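PDB 5J5U: RagB/SusD domain protein from Flavobacterium johnsoniae, which probably binds chitin or chitin-derived oligosaccharides at the outer membrane, as a SusD homolog of a chitin-utilization locus. Local coordinates for residues 123-128 against 137-142. Numbering follows the deposited sequence.
Sequences PYSEAG and TPKYDK
The carboxylate of D141 takes both polar groups of S125 on the syn sides of its two oxygens: OD2 accepts the backbone N of S125 at 2.9 Å in a nearly straight bond (171°), and OD1 accepts OG of S125. With S125 OG turned between its own backbone N and carbonyl carbon (chi1 68°), both donors face the one carboxylate. K139 NZ reaches OD1 as well, from above the carboxylate plane, in a salt bridge of 3.1 Å. K139 N donates a hydrogen bond to E126 OE1 (2.9 Å) from above that carboxylate's plane, and the two side chains cross at about a right angle. One water ties the segments together, accepting from the N atoms of Y124 and E126 and donating to K139 O and D141 OD1. With an alanine here instead of D141, S125 N and OG would probably lose their shared acceptor and the K139 ammonium its salt-bridge mate. Beyond these polar bonds P123 lays CD over the centre of the Y140 ring, a CH-pi contact of 3.6 Å to the centroid. W73 of helix 66-90 touches both residues. A type I beta turn, Y124 to A127, is thus pinned across the connection between helices 98-119 and 143-160 of this SusD-like fold.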
ATOM      1  N   PRO A 123       2.362  -7.660  18.672  1.00 14.88           N
ATOM      2  CA  PRO A 123       1.580  -7.080  19.777  1.00 16.48           C
ATOM      3  C   PRO A 123       0.479  -6.137  19.264  1.00 17.72           C
ATOM      4  O   PRO A 123       0.700  -5.235  18.428  1.00 12.39           O
ATOM      5  CB  PRO A 123       2.629  -6.317  20.603  1.00 12.89           C
ATOM      6  CG  PRO A 123       3.924  -7.014  20.298  1.00 14.53           C
ATOM      7  CD  PRO A 123       3.818  -7.534  18.874  1.00 13.79           C
ATOM      8  N   TYR A 124      -0.736  -6.381  19.729  1.00 18.07           N
ATOM      9  CA  TYR A 124      -1.845  -5.528  19.325  1.00 18.39           C
ATOM     10  C   TYR A 124      -2.776  -5.317  20.531  1.00 18.72           C
ATOM     11  O   TYR A 124      -2.761  -4.255  21.158  1.00 17.19           O
ATOM     12  CB  TYR A 124      -2.569  -6.136  18.125  1.00 14.21           C
ATOM     13  CG  TYR A 124      -3.696  -5.311  17.576  1.00 14.07           C
ATOM     14  CD1 TYR A 124      -3.540  -3.949  17.351  1.00 14.55           C
ATOM     15  CD2 TYR A 124      -4.914  -5.898  17.246  1.00 16.48           C
ATOM     16  CE1 TYR A 124      -4.585  -3.181  16.843  1.00 18.17           C
ATOM     17  CE2 TYR A 124      -5.967  -5.145  16.728  1.00 13.79           C
ATOM     18  CZ  TYR A 124      -5.793  -3.784  16.531  1.00 22.03           C
ATOM     19  OH  TYR A 124      -6.823  -3.018  16.009  1.00 21.37           O
ATOM     20  N   SER A 125      -3.536  -6.349  20.872  1.00 18.14           N
ATOM     21  CA  SER A 125      -4.485  -6.289  21.981  1.00 21.35           C
ATOM     22  C   SER A 125      -3.852  -5.792  23.280  1.00 20.79           C
ATOM     23  O   SER A 125      -4.478  -5.042  24.019  1.00 31.80           O
ATOM     24  CB  SER A 125      -5.129  -7.665  22.187  1.00 20.71           C
ATOM     25  OG  SER A 125      -4.174  -8.601  22.660  1.00 24.59           O
ATOM     26  N   GLU A 126      -2.600  -6.153  23.533  1.00 20.59           N
ATOM     27  CA  GLU A 126      -1.887  -5.670  24.730  1.00 22.03           C
ATOM     28  C   GLU A 126      -0.860  -4.576  24.432  1.00 24.40           C
ATOM     29  O   GLU A 126       0.052  -4.341  25.229  1.00 24.78           O
ATOM     30  CB  GLU A 126      -1.183  -6.824  25.432  1.00 19.26           C
ATOM     31  CG  GLU A 126      -2.123  -7.927  25.843  1.00 17.85           C
ATOM     32  CD  GLU A 126      -1.397  -9.080  26.499  1.00 27.05           C
ATOM     33  OE1 GLU A 126      -0.147  -9.031  26.583  1.00 21.87           O
ATOM     34  OE2 GLU A 126      -2.083 -10.042  26.916  1.00 29.55           O
ATOM     35  N   ALA A 127      -0.990  -3.945  23.270  1.00 24.83           N
ATOM     36  CA  ALA A 127      -0.061  -2.912  22.810  1.00 23.39           C
ATOM     37  C   ALA A 127      -0.676  -1.514  22.871  1.00 30.80           C
ATOM     38  O   ALA A 127      -1.898  -1.361  22.848  1.00 34.70           O
ATOM     39  CB  ALA A 127       0.403  -3.219  21.375  1.00 16.77           C
ATOM     40  N   GLY A 128       0.181  -0.497  22.922  1.00 32.57           N
ATOM     41  CA  GLY A 128      -0.244   0.895  22.902  1.00 30.46           C
ATOM     42  C   GLY A 128      -0.770   1.371  24.244  1.00 38.15           C
ATOM     43  O   GLY A 128      -1.622   2.257  24.296  1.00 42.20           O
ATOM     44  N   THR A 137       5.688  -6.341  28.765  1.00 38.30           N
ATOM     45  CA  THR A 137       5.837  -7.568  27.976  1.00 32.41           C
ATOM     46  C   THR A 137       4.539  -8.019  27.289  1.00 32.10           C
ATOM     47  O   THR A 137       3.979  -9.057  27.648  1.00 27.83           O
ATOM     48  CB  THR A 137       6.349  -8.741  28.840  1.00 24.79           C
ATOM     49  OG1 THR A 137       5.363  -9.117  29.811  1.00 29.61           O
ATOM     50  CG2 THR A 137       7.676  -8.395  29.521  1.00 20.78           C
ATOM     51  N   PRO A 138       4.065  -7.254  26.291  1.00 24.71           N
ATOM     52  CA  PRO A 138       2.830  -7.635  25.587  1.00 25.41           C
ATOM     53  C   PRO A 138       3.012  -8.865  24.712  1.00 21.00           C
ATOM     54  O   PRO A 138       4.056  -9.018  24.064  1.00 20.32           O
ATOM     55  CB  PRO A 138       2.536  -6.412  24.717  1.00 27.27           C
ATOM     56  CG  PRO A 138       3.889  -5.865  24.418  1.00 29.30           C
ATOM     57  CD  PRO A 138       4.709  -6.083  25.674  1.00 23.91           C
ATOM     58  N   LYS A 139       1.993  -9.718  24.676  1.00 20.10           N
ATOM     59  CA  LYS A 139       2.011 -10.909  23.832  1.00 22.24           C
ATOM     60  C   LYS A 139       1.863 -10.529  22.361  1.00 20.83           C
ATOM     61  O   LYS A 139       1.446  -9.411  22.031  1.00 17.27           O
ATOM     62  CB  LYS A 139       0.904 -11.882  24.252  1.00 18.94           C
ATOM     63  CG  LYS A 139      -0.504 -11.394  23.930  1.00 24.16           C
ATOM     64  CD  LYS A 139      -1.547 -12.297  24.565  1.00 22.58           C
ATOM     65  CE  LYS A 139      -2.974 -11.776  24.388  1.00 22.45           C
ATOM     66  NZ  LYS A 139      -3.610 -12.209  23.092  1.00 22.20           N
ATOM     67  N   TYR A 140       2.244 -11.453  21.482  1.00 19.43           N
ATOM     68  CA  TYR A 140       2.057 -11.288  20.042  1.00 17.56           C
ATOM     69  C   TYR A 140       0.744 -11.950  19.690  1.00 16.32           C
ATOM     70  O   TYR A 140       0.598 -13.135  19.933  1.00 18.57           O
ATOM     71  CB  TYR A 140       3.215 -11.920  19.259  1.00 14.61           C
ATOM     72  CG  TYR A 140       4.553 -11.191  19.363  1.00 17.40           C
ATOM     73  CD1 TYR A 140       5.126 -10.897  20.609  1.00 16.22           C
ATOM     74  CD2 TYR A 140       5.265 -10.840  18.211  1.00 17.72           C
ATOM     75  CE1 TYR A 140       6.345 -10.249  20.712  1.00 14.02           C
ATOM     76  CE2 TYR A 140       6.490 -10.189  18.297  1.00 19.42           C
ATOM     77  CZ  TYR A 140       7.020  -9.891  19.552  1.00 20.39           C
ATOM     78  OH  TYR A 140       8.214  -9.239  19.644  1.00 14.53           O
ATOM     79  N   ASP A 141      -0.242 -11.203  19.199  1.00 18.77           N
ATOM     80  CA  ASP A 141      -1.504 -11.845  18.790  1.00 18.62           C
ATOM     81  C   ASP A 141      -1.290 -12.651  17.520  1.00 20.09           C
ATOM     82  O   ASP A 141      -0.571 -12.204  16.620  1.00 21.22           O
ATOM     83  CB  ASP A 141      -2.635 -10.843  18.532  1.00 17.00           C
ATOM     84  CG  ASP A 141      -2.924  -9.942  19.715  1.00 15.55           C
ATOM     85  OD1 ASP A 141      -2.559 -10.271  20.856  1.00 18.17           O
ATOM     86  OD2 ASP A 141      -3.542  -8.881  19.496  1.00 20.18           O
ATOM     87  N   LYS A 142      -1.918 -13.818  17.430  1.00 14.58           N
ATOM     88  CA  LYS A 142      -1.947 -14.529  16.169  1.00 17.31           C
ATOM     89  C   LYS A 142      -2.637 -13.667  15.107  1.00 18.25           C
ATOM     90  O   LYS A 142      -3.708 -13.083  15.356  1.00 11.70           O
ATOM     91  CB  LYS A 142      -2.659 -15.870  16.321  1.00 17.29           C
ATOM     92  CG  LYS A 142      -1.920 -16.870  17.174  1.00 19.56           C
ATOM     93  CD  LYS A 142      -2.806 -18.053  17.526  1.00 28.95           C
ATOM     94  CE  LYS A 142      -3.293 -18.800  16.278  1.00 31.62           C
ATOM     95  NZ  LYS A 142      -3.613 -20.240  16.553  1.00 38.02           N
TER
HETATM   96  O   HOH W   1      -1.059  -8.086  21.930  1.00 15.36           O